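Local coordinates for aerolysin-like protein (PDB 6LH8) that is an aerolysin-like protein of a toad that probably either forms pores acting on endolysosomes or restrains a pore-forming paralog, at residues His50-Pro55 and Ile66-Lys71; Thr58-Gly63 and Val126-Gly131; Pro70-Asn75 and Tyr139-Gln144; Thr100-Val105 and Leu111-Thr116. All coordinates share one frame; numbering follows the deposited sequence.

Interaction 1 (His50-Pro55 and Ile66-Lys71); sequences HNITLP and IQLEPK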
loop_
_atom_site.group_PDB
_atom_site.type_symbol
_atom_site.label_atom_id
_atom_site.label_comp_id
_atom_site.label_asym_id
_atom_site.label_seq_id
_atom_site.Cartn_x
_atom_site.Cartn_y
_atom_site.Cartn_z
ATOM N N HIS A 50 -1.403 -4.759 5.758
ATOM C CA HIS A 50 -2.089 -4.426 7.003
ATOM C C HIS A 50 -1.550 -5.288 8.134
ATOM O O HIS A 50 -1.518 -6.512 8.017
ATOM C CB HIS A 50 -3.592 -4.646 6.860
ATOM C CG HIS A 50 -4.197 -3.924 5.695
ATOM N ND1 HIS A 50 -4.567 -2.600 5.746
ATOM C CD2 HIS A 50 -4.492 -4.355 4.444
ATOM C CE1 HIS A 50 -5.069 -2.242 4.575
ATOM N NE2 HIS A 50 -5.043 -3.291 3.773
ATOM N N ASN A 51 -1.179 -4.657 9.247
ATOM C CA ASN A 51 -0.597 -5.375 10.371
ATOM C C ASN A 51 -1.284 -4.982 11.666
ATOM O O ASN A 51 -1.743 -3.851 11.819
ATOM C CB ASN A 51 0.896 -5.079 10.492
ATOM C CG ASN A 51 1.598 -5.163 9.162
ATOM O OD1 ASN A 51 2.138 -6.207 8.827
ATOM N ND2 ASN A 51 1.563 -4.064 8.374
ATOM N N ILE A 52 -1.337 -5.922 12.609
ATOM C CA ILE A 52 -1.799 -5.637 13.961
ATOM C C ILE A 52 -0.700 -6.066 14.921
ATOM O O ILE A 52 -0.061 -7.102 14.719
ATOM C CB ILE A 52 -3.156 -6.310 14.281
ATOM C CG1 ILE A 52 -3.808 -5.652 15.494
ATOM C CG2 ILE A 52 -3.044 -7.826 14.467
ATOM C CD1 ILE A 52 -4.429 -4.287 15.172
ATOM N N THR A 53 -0.402 -5.209 15.895
ATOM C CA THR A 53 0.663 -5.453 16.864
ATOM C C THR A 53 0.080 -5.275 18.258
ATOM O O THR A 53 -0.774 -4.413 18.463
ATOM C CB THR A 53 1.864 -4.506 16.669
ATOM O OG1 THR A 53 1.456 -3.137 16.773
ATOM C CG2 THR A 53 2.514 -4.717 15.297
ATOM N N LEU A 54 0.507 -6.118 19.202
ATOM C CA LEU A 54 0.006 -6.021 20.565
ATOM C C LEU A 54 1.158 -5.848 21.536
ATOM O O LEU A 54 2.286 -6.257 21.234
ATOM C CB LEU A 54 -0.795 -7.269 20.963
ATOM C CG LEU A 54 -2.267 -7.282 20.568
ATOM C CD1 LEU A 54 -2.402 -7.601 19.071
ATOM C CD2 LEU A 54 -3.105 -8.258 21.420
ATOM N N PRO A 55 0.937 -5.242 22.698
ATOM C CA PRO A 55 1.973 -5.188 23.727
ATOM C C PRO A 55 2.486 -6.595 24.041
ATOM O O PRO A 55 1.743 -7.578 23.980
ATOM C CB PRO A 55 1.271 -4.559 24.927
ATOM C CG PRO A 55 0.205 -3.693 24.310
ATOM C CD PRO A 55 -0.295 -4.525 23.133
ATOM N N ILE A 66 -9.636 -10.596 15.548
ATOM C CA ILE A 66 -9.681 -9.137 15.559
ATOM C C ILE A 66 -10.013 -8.699 14.142
ATOM O O ILE A 66 -9.154 -8.745 13.251
ATOM C CB ILE A 66 -8.360 -8.515 16.028
ATOM C CG1 ILE A 66 -8.009 -8.995 17.439
ATOM C CG2 ILE A 66 -8.420 -6.994 15.948
ATOM C CD1 ILE A 66 -6.518 -8.910 17.763
ATOM N N GLN A 67 -11.259 -8.285 13.927
ATOM C CA GLN A 67 -11.734 -7.818 12.630
ATOM C C GLN A 67 -11.690 -6.300 12.575
ATOM O O GLN A 67 -12.258 -5.631 13.443
ATOM C CB GLN A 67 -13.167 -8.287 12.363
ATOM C CG GLN A 67 -13.289 -9.734 11.991
ATOM C CD GLN A 67 -14.642 -10.063 11.384
ATOM O OE1 GLN A 67 -14.906 -11.206 11.015
ATOM N NE2 GLN A 67 -15.503 -9.058 11.279
ATOM N N LEU A 68 -11.060 -5.751 11.539
ATOM C CA LEU A 68 -11.123 -4.310 11.353
ATOM C C LEU A 68 -11.224 -3.980 9.875
ATOM O O LEU A 68 -10.926 -4.801 9.003
ATOM C CB LEU A 68 -9.938 -3.574 11.995
ATOM C CG LEU A 68 -8.480 -3.790 11.605
ATOM C CD1 LEU A 68 -8.113 -3.033 10.332
ATOM C CD2 LEU A 68 -7.607 -3.302 12.761
ATOM N N GLU A 69 -11.672 -2.753 9.616
ATOM C CA GLU A 69 -11.865 -2.233 8.270
ATOM C C GLU A 69 -10.880 -1.100 8.020
ATOM O O GLU A 69 -11.072 0.015 8.532
ATOM C CB GLU A 69 -13.304 -1.748 8.096
ATOM C CG GLU A 69 -14.315 -2.846 8.342
ATOM C CD GLU A 69 -15.728 -2.376 8.131
ATOM O OE1 GLU A 69 -16.033 -1.917 7.011
ATOM O OE2 GLU A 69 -16.525 -2.459 9.090
ATOM N N PRO A 70 -9.809 -1.339 7.272
ATOM C CA PRO A 70 -8.816 -0.289 7.034
ATOM C C PRO A 70 -9.394 0.856 6.219
ATOM O O PRO A 70 -10.447 0.738 5.589
ATOM C CB PRO A 70 -7.717 -1.009 6.244
ATOM C CG PRO A 70 -7.944 -2.460 6.489
ATOM C CD PRO A 70 -9.417 -2.624 6.670
ATOM N N LYS A 71 -8.672 1.983 6.246
ATOM C CA LYS A 71 -8.999 3.118 5.384
ATOM C C LYS A 71 -8.526 2.896 3.951
ATOM O O LYS A 71 -9.241 3.240 3.002
ATOM C CB LYS A 71 -8.374 4.411 5.926
ATOM C CG LYS A 71 -8.761 4.777 7.352
ATOM C CD LYS A 71 -8.575 6.276 7.631
ATOM C CE LYS A 71 -7.189 6.769 7.237
ATOM N NZ LYS A 71 -6.834 8.058 7.917
#

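Interaction 2 (Thr58-Gly63 and Val126-Gly131); sequences TEVPIG and VEISVG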
loop_
_atom_site.group_PDB
_atom_site.type_symbol
_atom_site.label_atom_id
_atom_site.label_comp_id
_atom_site.label_asym_id
_atom_site.label_seq_id
_atom_site.Cartn_x
_atom_site.Cartn_y
_atom_site.Cartn_z
ATOM N N THR A 58 0.522 -8.672 26.819
ATOM C CA THR A 58 -0.921 -8.474 26.752
ATOM C C THR A 58 -1.680 -9.625 27.407
ATOM O O THR A 58 -1.209 -10.769 27.457
ATOM C CB THR A 58 -1.372 -8.316 25.299
ATOM O OG1 THR A 58 -2.787 -8.101 25.260
ATOM C CG2 THR A 58 -1.046 -9.565 24.489
ATOM N N GLU A 59 -2.874 -9.301 27.913
ATOM C CA GLU A 59 -3.822 -10.275 28.440
ATOM C C GLU A 59 -4.734 -10.845 27.363
ATOM O O GLU A 59 -5.473 -11.794 27.636
ATOM C CB GLU A 59 -4.690 -9.639 29.531
ATOM C CG GLU A 59 -3.950 -9.213 30.776
ATOM C CD GLU A 59 -3.674 -10.375 31.682
ATOM O OE1 GLU A 59 -2.559 -10.437 32.244
ATOM O OE2 GLU A 59 -4.576 -11.225 31.826
ATOM N N VAL A 60 -4.723 -10.267 26.165
ATOM C CA VAL A 60 -5.583 -10.776 25.092
ATOM C C VAL A 60 -5.240 -12.244 24.838
ATOM O O VAL A 60 -4.061 -12.580 24.647
ATOM C CB VAL A 60 -5.400 -9.927 23.822
ATOM C CG1 VAL A 60 -6.070 -10.583 22.624
ATOM C CG2 VAL A 60 -5.947 -8.522 24.058
ATOM N N PRO A 61 -6.218 -13.155 24.886
ATOM C CA PRO A 61 -5.903 -14.579 24.713
ATOM C C PRO A 61 -5.400 -14.884 23.315
ATOM O O PRO A 61 -5.895 -14.348 22.323
ATOM C CB PRO A 61 -7.248 -15.270 24.977
ATOM C CG PRO A 61 -8.062 -14.268 25.735
ATOM C CD PRO A 61 -7.630 -12.931 25.222
ATOM N N ILE A 62 -4.398 -15.762 23.241
ATOM C CA ILE A 62 -3.973 -16.263 21.941
ATOM C C ILE A 62 -5.148 -16.954 21.253
ATOM O O ILE A 62 -5.908 -17.709 21.876
ATOM C CB ILE A 62 -2.760 -17.194 22.110
ATOM C CG1 ILE A 62 -1.536 -16.355 22.484
ATOM C CG2 ILE A 62 -2.502 -17.967 20.825
ATOM C CD1 ILE A 62 -0.250 -17.135 22.550
ATOM N N GLY A 63 -5.320 -16.668 19.963
ATOM C CA GLY A 63 -6.445 -17.146 19.189
ATOM C C GLY A 63 -7.585 -16.156 19.042
ATOM O O GLY A 63 -8.503 -16.410 18.251
ATOM N N VAL A 126 -5.822 0.720 18.294
ATOM C CA VAL A 126 -6.994 -0.131 18.102
ATOM C C VAL A 126 -7.469 -0.561 19.479
ATOM O O VAL A 126 -6.770 -1.309 20.175
ATOM C CB VAL A 126 -6.705 -1.349 17.216
ATOM C CG1 VAL A 126 -7.994 -2.098 16.957
ATOM C CG2 VAL A 126 -6.078 -0.912 15.877
ATOM N N GLU A 127 -8.644 -0.089 19.884
ATOM C CA GLU A 127 -9.191 -0.498 21.166
ATOM C C GLU A 127 -9.883 -1.847 20.997
ATOM O O GLU A 127 -10.742 -2.013 20.124
ATOM C CB GLU A 127 -10.122 0.587 21.725
ATOM C CG GLU A 127 -9.326 1.812 22.186
ATOM C CD GLU A 127 -10.162 2.880 22.867
ATOM O OE1 GLU A 127 -11.393 2.888 22.673
ATOM O OE2 GLU A 127 -9.577 3.716 23.590
ATOM N N ILE A 128 -9.442 -2.830 21.785
ATOM C CA ILE A 128 -9.903 -4.210 21.715
ATOM C C ILE A 128 -10.562 -4.534 23.041
ATOM O O ILE A 128 -10.027 -4.195 24.096
ATOM C CB ILE A 128 -8.725 -5.178 21.466
ATOM C CG1 ILE A 128 -8.077 -4.914 20.102
ATOM C CG2 ILE A 128 -9.151 -6.635 21.653
ATOM C CD1 ILE A 128 -9.052 -4.816 18.992
ATOM N N SER A 129 -11.705 -5.204 23.002
ATOM C CA SER A 129 -12.243 -5.787 24.219
ATOM C C SER A 129 -12.701 -7.206 23.919
ATOM O O SER A 129 -13.347 -7.451 22.898
ATOM C CB SER A 129 -13.389 -4.949 24.785
ATOM O OG SER A 129 -14.562 -5.131 24.030
ATOM N N VAL A 130 -12.319 -8.136 24.782
ATOM C CA VAL A 130 -12.756 -9.523 24.705
ATOM C C VAL A 130 -13.186 -9.903 26.116
ATOM O O VAL A 130 -12.352 -9.993 27.025
ATOM C CB VAL A 130 -11.666 -10.466 24.158
ATOM C CG1 VAL A 130 -10.324 -10.219 24.826
ATOM C CG2 VAL A 130 -12.082 -11.919 24.321
ATOM N N GLY A 131 -14.488 -10.079 26.313
ATOM C CA GLY A 131 -14.970 -10.266 27.677
ATOM C C GLY A 131 -14.639 -9.035 28.493
ATOM O O GLY A 131 -14.911 -7.905 28.082
#

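Interaction 3 (Pro70-Asn75 and Tyr139-Gln144); sequences PKHRLN and YICQSQ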
loop_
_atom_site.group_PDB
_atom_site.type_symbol
_atom_site.label_atom_id
_atom_site.label_comp_id
_atom_site.label_asym_id
_atom_site.label_seq_id
_atom_site.Cartn_x
_atom_site.Cartn_y
_atom_site.Cartn_z
ATOM N N PRO A 70 -9.809 -1.339 7.272
ATOM C CA PRO A 70 -8.816 -0.289 7.034
ATOM C C PRO A 70 -9.394 0.856 6.219
ATOM O O PRO A 70 -10.447 0.738 5.589
ATOM C CB PRO A 70 -7.717 -1.009 6.244
ATOM C CG PRO A 70 -7.944 -2.460 6.489
ATOM C CD PRO A 70 -9.417 -2.624 6.670
ATOM N N LYS A 71 -8.672 1.983 6.246
ATOM C CA LYS A 71 -8.999 3.118 5.384
ATOM C C LYS A 71 -8.526 2.896 3.951
ATOM O O LYS A 71 -9.241 3.240 3.002
ATOM C CB LYS A 71 -8.374 4.411 5.926
ATOM C CG LYS A 71 -8.761 4.777 7.352
ATOM C CD LYS A 71 -8.575 6.276 7.631
ATOM C CE LYS A 71 -7.189 6.769 7.237
ATOM N NZ LYS A 71 -6.834 8.058 7.917
ATOM N N HIS A 72 -7.321 2.356 3.775
ATOM C CA HIS A 72 -6.685 2.230 2.465
ATOM C C HIS A 72 -6.804 0.795 1.968
ATOM O O HIS A 72 -6.275 -0.123 2.597
ATOM C CB HIS A 72 -5.216 2.644 2.539
ATOM C CG HIS A 72 -5.012 3.991 3.157
ATOM N ND1 HIS A 72 -5.490 5.145 2.579
ATOM C CD2 HIS A 72 -4.396 4.366 4.303
ATOM C CE1 HIS A 72 -5.179 6.178 3.343
ATOM N NE2 HIS A 72 -4.518 5.733 4.395
ATOM N N ARG A 73 -7.479 0.606 0.833
ATOM C CA ARG A 73 -7.743 -0.722 0.297
ATOM C C ARG A 73 -7.444 -0.742 -1.197
ATOM O O ARG A 73 -7.288 0.299 -1.835
ATOM C CB ARG A 73 -9.201 -1.156 0.535
ATOM C CG ARG A 73 -9.690 -1.043 1.972
ATOM C CD ARG A 73 -9.010 -2.053 2.873
ATOM N NE ARG A 73 -9.101 -3.419 2.362
ATOM C CZ ARG A 73 -10.094 -4.259 2.644
ATOM N NH1 ARG A 73 -11.089 -3.869 3.430
ATOM N NH2 ARG A 73 -10.089 -5.488 2.143
ATOM N N LEU A 74 -7.365 -1.953 -1.746
ATOM C CA LEU A 74 -7.178 -2.184 -3.169
ATOM C C LEU A 74 -8.377 -2.947 -3.725
ATOM O O LEU A 74 -9.172 -3.522 -2.978
ATOM C CB LEU A 74 -5.890 -2.978 -3.440
ATOM C CG LEU A 74 -4.560 -2.321 -3.062
ATOM C CD1 LEU A 74 -3.395 -3.226 -3.406
ATOM C CD2 LEU A 74 -4.398 -0.975 -3.762
ATOM N N ASN A 75 -8.499 -2.944 -5.055
ATOM C CA ASN A 75 -9.457 -3.784 -5.783
ATOM C C ASN A 75 -10.911 -3.473 -5.437
ATOM O O ASN A 75 -11.801 -4.282 -5.723
ATOM C CB ASN A 75 -9.181 -5.272 -5.543
ATOM C CG ASN A 75 -7.806 -5.688 -6.013
ATOM O OD1 ASN A 75 -7.422 -5.403 -7.148
ATOM N ND2 ASN A 75 -7.055 -6.369 -5.146
ATOM N N TYR A 139 -2.404 -0.704 14.903
ATOM C CA TYR A 139 -2.583 -1.089 13.508
ATOM C C TYR A 139 -1.559 -0.343 12.670
ATOM O O TYR A 139 -1.293 0.834 12.919
ATOM C CB TYR A 139 -4.010 -0.753 13.038
ATOM C CG TYR A 139 -4.163 -0.696 11.531
ATOM C CD1 TYR A 139 -4.288 -1.869 10.778
ATOM C CD2 TYR A 139 -4.183 0.526 10.856
ATOM C CE1 TYR A 139 -4.419 -1.815 9.379
ATOM C CE2 TYR A 139 -4.316 0.587 9.466
ATOM C CZ TYR A 139 -4.435 -0.586 8.737
ATOM O OH TYR A 139 -4.575 -0.527 7.358
ATOM N N ILE A 140 -0.962 -1.035 11.702
ATOM C CA ILE A 140 0.038 -0.455 10.811
ATOM C C ILE A 140 -0.372 -0.749 9.375
ATOM O O ILE A 140 -0.702 -1.895 9.034
ATOM C CB ILE A 140 1.451 -1.016 11.081
ATOM C CG1 ILE A 140 1.881 -0.796 12.540
ATOM C CG2 ILE A 140 2.461 -0.379 10.131
ATOM C CD1 ILE A 140 3.076 -1.654 12.958
ATOM N N CYS A 141 -0.356 0.290 8.539
ATOM C CA CYS A 141 -0.674 0.203 7.120
ATOM C C CYS A 141 0.556 0.610 6.315
ATOM O O CYS A 141 1.050 1.725 6.463
ATOM C CB CYS A 141 -1.846 1.123 6.758
ATOM S SG CYS A 141 -2.343 0.914 5.031
ATOM N N GLN A 142 1.058 -0.289 5.485
ATOM C CA GLN A 142 2.150 0.018 4.554
ATOM C C GLN A 142 1.537 0.024 3.166
ATOM O O GLN A 142 1.260 -1.041 2.611
ATOM C CB GLN A 142 3.270 -1.005 4.653
ATOM C CG GLN A 142 4.090 -0.869 5.910
ATOM C CD GLN A 142 4.272 -2.171 6.649
ATOM O OE1 GLN A 142 3.656 -3.191 6.319
ATOM N NE2 GLN A 142 5.123 -2.146 7.671
ATOM N N SER A 143 1.319 1.217 2.610
ATOM C CA SER A 143 0.580 1.347 1.359
ATOM C C SER A 143 1.449 1.867 0.218
ATOM O O SER A 143 2.429 2.593 0.419
ATOM C CB SER A 143 -0.651 2.262 1.513
ATOM O OG SER A 143 -0.310 3.467 2.167
ATOM N N GLN A 144 1.061 1.475 -0.995
ATOM C CA GLN A 144 1.649 1.951 -2.236
ATOM C C GLN A 144 0.539 2.528 -3.101
ATOM O O GLN A 144 -0.534 1.927 -3.223
ATOM C CB GLN A 144 2.347 0.816 -3.002
ATOM C CG GLN A 144 3.383 0.022 -2.209
ATOM C CD GLN A 144 4.014 -1.078 -3.039
ATOM O OE1 GLN A 144 3.374 -1.635 -3.931
ATOM N NE2 GLN A 144 5.277 -1.398 -2.752
HETATM O O HOH W 1 -5.780 1.939 6.398
#

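Interaction 4 (Thr100-Val105 and Leu111-Thr116); sequences TMPEFV and LIVILT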
loop_
_atom_site.group_PDB
_atom_site.type_symbol
_atom_site.label_atom_id
_atom_site.label_comp_id
_atom_site.label_asym_id
_atom_site.label_seq_id
_atom_site.Cartn_x
_atom_site.Cartn_y
_atom_site.Cartn_z
ATOM N N THR A 100 0.173 3.127 -19.031
ATOM C CA THR A 100 0.369 3.331 -20.464
ATOM C C THR A 100 1.685 4.055 -20.739
ATOM O O THR A 100 2.010 5.043 -20.075
ATOM C CB THR A 100 -0.798 4.130 -21.053
ATOM O OG1 THR A 100 -2.033 3.475 -20.747
ATOM C CG2 THR A 100 -0.658 4.256 -22.583
ATOM N N MET A 101 2.439 3.567 -21.724
ATOM C CA MET A 101 3.699 4.170 -22.134
ATOM C C MET A 101 3.474 5.117 -23.301
ATOM O O MET A 101 2.466 5.018 -24.004
ATOM C CB MET A 101 4.701 3.089 -22.541
ATOM C CG MET A 101 5.097 2.103 -21.421
ATOM S SD MET A 101 6.181 2.807 -20.155
ATOM C CE MET A 101 5.012 3.135 -18.871
ATOM N N PRO A 102 4.391 6.055 -23.534
ATOM C CA PRO A 102 4.305 6.854 -24.763
ATOM C C PRO A 102 4.393 5.950 -25.984
ATOM O O PRO A 102 5.123 4.958 -25.999
ATOM C CB PRO A 102 5.501 7.809 -24.663
ATOM C CG PRO A 102 6.406 7.218 -23.616
ATOM C CD PRO A 102 5.497 6.490 -22.665
ATOM N N GLU A 103 3.611 6.288 -27.011
ATOM C CA GLU A 103 3.540 5.426 -28.186
ATOM C C GLU A 103 4.795 5.549 -29.043
ATOM O O GLU A 103 5.334 4.540 -29.513
ATOM C CB GLU A 103 2.291 5.766 -28.999
ATOM C CG GLU A 103 1.800 4.648 -29.891
ATOM C CD GLU A 103 0.758 5.126 -30.887
ATOM O OE1 GLU A 103 0.609 4.484 -31.948
ATOM O OE2 GLU A 103 0.088 6.144 -30.605
ATOM N N PHE A 104 5.288 6.770 -29.233
ATOM C CA PHE A 104 6.384 7.039 -30.150
ATOM C C PHE A 104 7.411 7.954 -29.502
ATOM O O PHE A 104 7.130 8.653 -28.523
ATOM C CB PHE A 104 5.887 7.706 -31.441
ATOM C CG PHE A 104 5.079 6.803 -32.325
ATOM C CD1 PHE A 104 5.700 5.877 -33.144
ATOM C CD2 PHE A 104 3.699 6.893 -32.350
ATOM C CE1 PHE A 104 4.961 5.047 -33.965
ATOM C CE2 PHE A 104 2.951 6.068 -33.173
ATOM C CZ PHE A 104 3.584 5.143 -33.979
ATOM N N VAL A 105 8.608 7.944 -30.076
ATOM C CA VAL A 105 9.613 8.972 -29.840
ATOM C C VAL A 105 9.548 9.929 -31.025
ATOM O O VAL A 105 9.857 9.546 -32.158
ATOM C CB VAL A 105 11.015 8.370 -29.682
ATOM C CG1 VAL A 105 11.939 9.361 -28.998
ATOM C CG2 VAL A 105 10.946 7.064 -28.911
ATOM N N LEU A 111 13.816 10.682 -25.221
ATOM C CA LEU A 111 12.626 10.508 -24.402
ATOM C C LEU A 111 12.988 9.764 -23.125
ATOM O O LEU A 111 13.653 8.724 -23.176
ATOM C CB LEU A 111 11.545 9.748 -25.176
ATOM C CG LEU A 111 10.226 9.441 -24.477
ATOM C CD1 LEU A 111 9.064 9.634 -25.437
ATOM C CD2 LEU A 111 10.238 8.022 -23.934
ATOM N N ILE A 112 12.548 10.297 -21.988
ATOM C CA ILE A 112 12.742 9.671 -20.685
ATOM C C ILE A 112 11.374 9.475 -20.053
ATOM O O ILE A 112 10.599 10.431 -19.937
ATOM C CB ILE A 112 13.640 10.523 -19.768
ATOM C CG1 ILE A 112 14.902 10.974 -20.508
ATOM C CG2 ILE A 112 13.996 9.760 -18.510
ATOM C CD1 ILE A 112 14.848 12.417 -20.976
ATOM N N VAL A 113 11.075 8.243 -19.653
ATOM C CA VAL A 113 9.917 7.949 -18.815
ATOM C C VAL A 113 10.421 7.714 -17.398
ATOM O O VAL A 113 11.222 6.804 -17.168
ATOM C CB VAL A 113 9.137 6.719 -19.310
ATOM C CG1 VAL A 113 7.775 6.677 -18.645
ATOM C CG2 VAL A 113 8.996 6.728 -20.821
ATOM N N ILE A 114 9.933 8.515 -16.453
ATOM C CA ILE A 114 10.243 8.375 -15.033
ATOM C C ILE A 114 8.990 7.846 -14.357
ATOM O O ILE A 114 7.926 8.474 -14.436
ATOM C CB ILE A 114 10.673 9.707 -14.397
ATOM C CG1 ILE A 114 11.839 10.324 -15.171
ATOM C CG2 ILE A 114 11.012 9.490 -12.901
ATOM C CD1 ILE A 114 13.137 9.589 -15.010
ATOM N N LEU A 115 9.105 6.686 -13.716
ATOM C CA LEU A 115 7.974 6.022 -13.081
ATOM C C LEU A 115 8.078 6.192 -11.570
ATOM O O LEU A 115 9.073 5.774 -10.972
ATOM C CB LEU A 115 7.956 4.541 -13.464
ATOM C CG LEU A 115 7.796 4.412 -14.980
ATOM C CD1 LEU A 115 8.668 3.312 -15.548
ATOM C CD2 LEU A 115 6.346 4.168 -15.321
ATOM N N THR A 116 7.065 6.811 -10.954
ATOM C CA THR A 116 7.085 7.047 -9.511
ATOM C C THR A 116 5.780 6.612 -8.865
ATOM O O THR A 116 4.740 6.525 -9.517
ATOM C CB THR A 116 7.300 8.526 -9.160
ATOM O OG1 THR A 116 6.268 9.318 -9.769
ATOM C CG2 THR A 116 8.661 9.005 -9.605
#

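Interaction 1 (His50-Pro55 and Ile66-Lys71)
His50 lays one face of its imidazole against the ring of Pro70: Pro70 CG stands 3.8 Å from the centroid of the His50 ring, 29° off its normal, in a CH-pi contact. The arrangement is sheet-on-sheet packing within an aerolysin-like all-beta fold, where strand 41-53 of the long five-stranded antiparallel sheet faces strand 65-68 of a small two-stranded sheet and the residues just after it. The two side chains cross at roughly a right angle, and the ND1-CE1 side of the imidazole makes the closest approach, with CE1 of His50 3.4 Å from CB of Pro70. CG of His50 lies beside the backbone N (chi1 -54°), which swings the ring off the sheet toward the proline. Both ring nitrogens are bound to other parts of the chain, ND1 to the hydroxyl of Tyr139 and NE2 to the carboxylate of Glu93, so the buried ring is fixed in rotation and its polar edge is satisfied; the carboxylate would probably favour a proton on NE2. No hydrogen bond joins the two segments. Phe83 of strand 81-84 touches His50, Ile52 and Leu68, adding an aromatic ring to the apolar layer. Farther along the strand, Ile52 and Leu68 slide past each other in opposite directions, touching through single methyls, CD1 of Ile52 lying 4.1 Å from CD2 of Leu68.

Interaction 2 (Thr58-Gly63 and Val126-Gly131)
The puckered pyrrolidine ring of Pro61 meets Val130 through its CD corner, with Pro61 CD 3.8 Å from Val130 CG1; no aromatic ring or side-chain amide joins in across the two segments, so there is no stacked face or edge to describe. Ile133, just past the turn of the hairpin formed by strands 110-130 and 133-154, also touches the proline. The two side chains reach toward each other from the loop and from the last residue of strand 110-130. CG1 of Val130 occupies the crowded position between its own backbone N and carbonyl carbon (chi1 47°), and this is the methyl that receives the proline. One step further in, Val60 and Ile128 come together more loosely by their branch methyls, Val60 CG2 to Ile128 CG2 at 4.4 Å, while the longer arm of Ile128 leads away from the loop toward Ile66. Val60 also leans on Leu54 and Tyr85, so the loop is wedged among several apolar neighbours.

Its shape is set at the start by an ST turn: the backbone N of Val60 gives a nearly straight bond to OG1 of Thr58, 3.0 Å long with an angle of 167° at the hydrogen. The same OG1 is hydrogen-bonded to the carboxylate of Glu135, which ties the turn to strand 133-154. Between the two segments themselves there are no hydrogen bonds; this contact is one of methyls and methylenes, apolar and undirected, while directed bonds of the loop are made to Glu135 and within the ST turn.

Interaction 3 (Pro70-Asn75 and Tyr139-Gln144)
The loop that joins strands 65-68 and 81-84 of the small sheet rests here on the long strand 133-154, with Pro70 and His72 set against Tyr139 and Cys141. The side chains of Pro70 and Tyr139 cross at about a right angle, with Pro70 CB 3.4 Å from Tyr139 OH. CG of Tyr139 is anti to the backbone N (chi1 161°), a torsion that carries the ring out from the strand toward Pro70, and the backbone N of Cys141 lies over one face of the ring, 4.0 Å above its plane and toward the rim. The hydroxyl reaches an ordered water, 2.9 Å from Tyr139 OH, which also accepts a 3.1 Å bond from the backbone N of His72; the strand's phenol is thereby linked to the loop's main chain, while its protein partner is ND1 of His50.

His72 turns an edge to the sulfur. Cys141 SG lies 5.1 Å from the centroid of the His72 ring, 78° off the normal, and its nearest ring atom is His72 CD2 at 4.1 Å. Lys71 CB sits over one face of the same imidazole. Cys141 is the chain's single cysteine, so it has no partner for a disulfide within the chain.

Beyond the rings the loop is anchored through Glu93 of strand 90-100: Arg73 forms a salt bridge with it, and its other carboxylate oxygen accepts from the backbone N of Leu74. Strand 133-154 lies between strands 110-130 and 41-53, from which Thr122 and Ile48 touch Cys141, so the loop crosses near the middle of the long sheet.

Interaction 4 (Thr100-Val105 and Leu111-Thr116)
Residues 101-105 run nearly antiparallel to residues 111-115, their end-to-end directions 165° apart, and close on them from 8.0 Å between the CA atoms of Met101 and Val113 to 6.4 Å between those of Val105 and Leu111. No hydrogen bond joins them: Met101, Glu103 and Val105 direct backbone bonds instead to Lys40, Phe37 and Val35. Strand residues Leu111, Val113 and Leu115 all point at the loop. Pro102 presents CG to two of them at once, 3.8 Å from Val113 CG2 and 3.9 Å from Leu111 CD2. Met101 is bent at chi2 (-73°) and chi3 (100°), which curls its CE methyl across Leu115, 3.9 Å from Leu115 CD2. At the other end Val105 CG1 lies 3.9 Å from Leu111 CB. The CB of Phe104 points away from the strand, and its ring makes a cation-pi contact with Lys34; its carbonyl O stays beside the CD1 methyl of Leu111. Val151 of strand 133-154 touches both Pro102 and Leu111, and Phe37 both Met101 and Leu111. With touching side chains aliphatic apart from one thioether, and a single carbonyl oxygen at the margin, the contact is consistent with hydrophobic burial, directed bonds going to residues 35-40.

Overall arrangement
All four contacts lie along one long antiparallel sheet; interactions 1 and 4 are buried, 2 and 3 only partly. Interactions 1 and 3 share Pro70 and Lys71 and use neighbouring strands 41-53 and 133-154; they are joined by the hydrogen bond between His50 and Tyr139 and carry the aromatic and polar chemistry, interaction 3 with its water lying closest to the centre of the chain. Interaction 2 packs beside interaction 1 through Leu54 on Val60 and Ile66 on Ile128, but is smaller and wholly apolar. Interaction 4, also apolar, uses the same strand 110-130 as interaction 2 at the opposite end of the molecule, their centres about 50 Å apart.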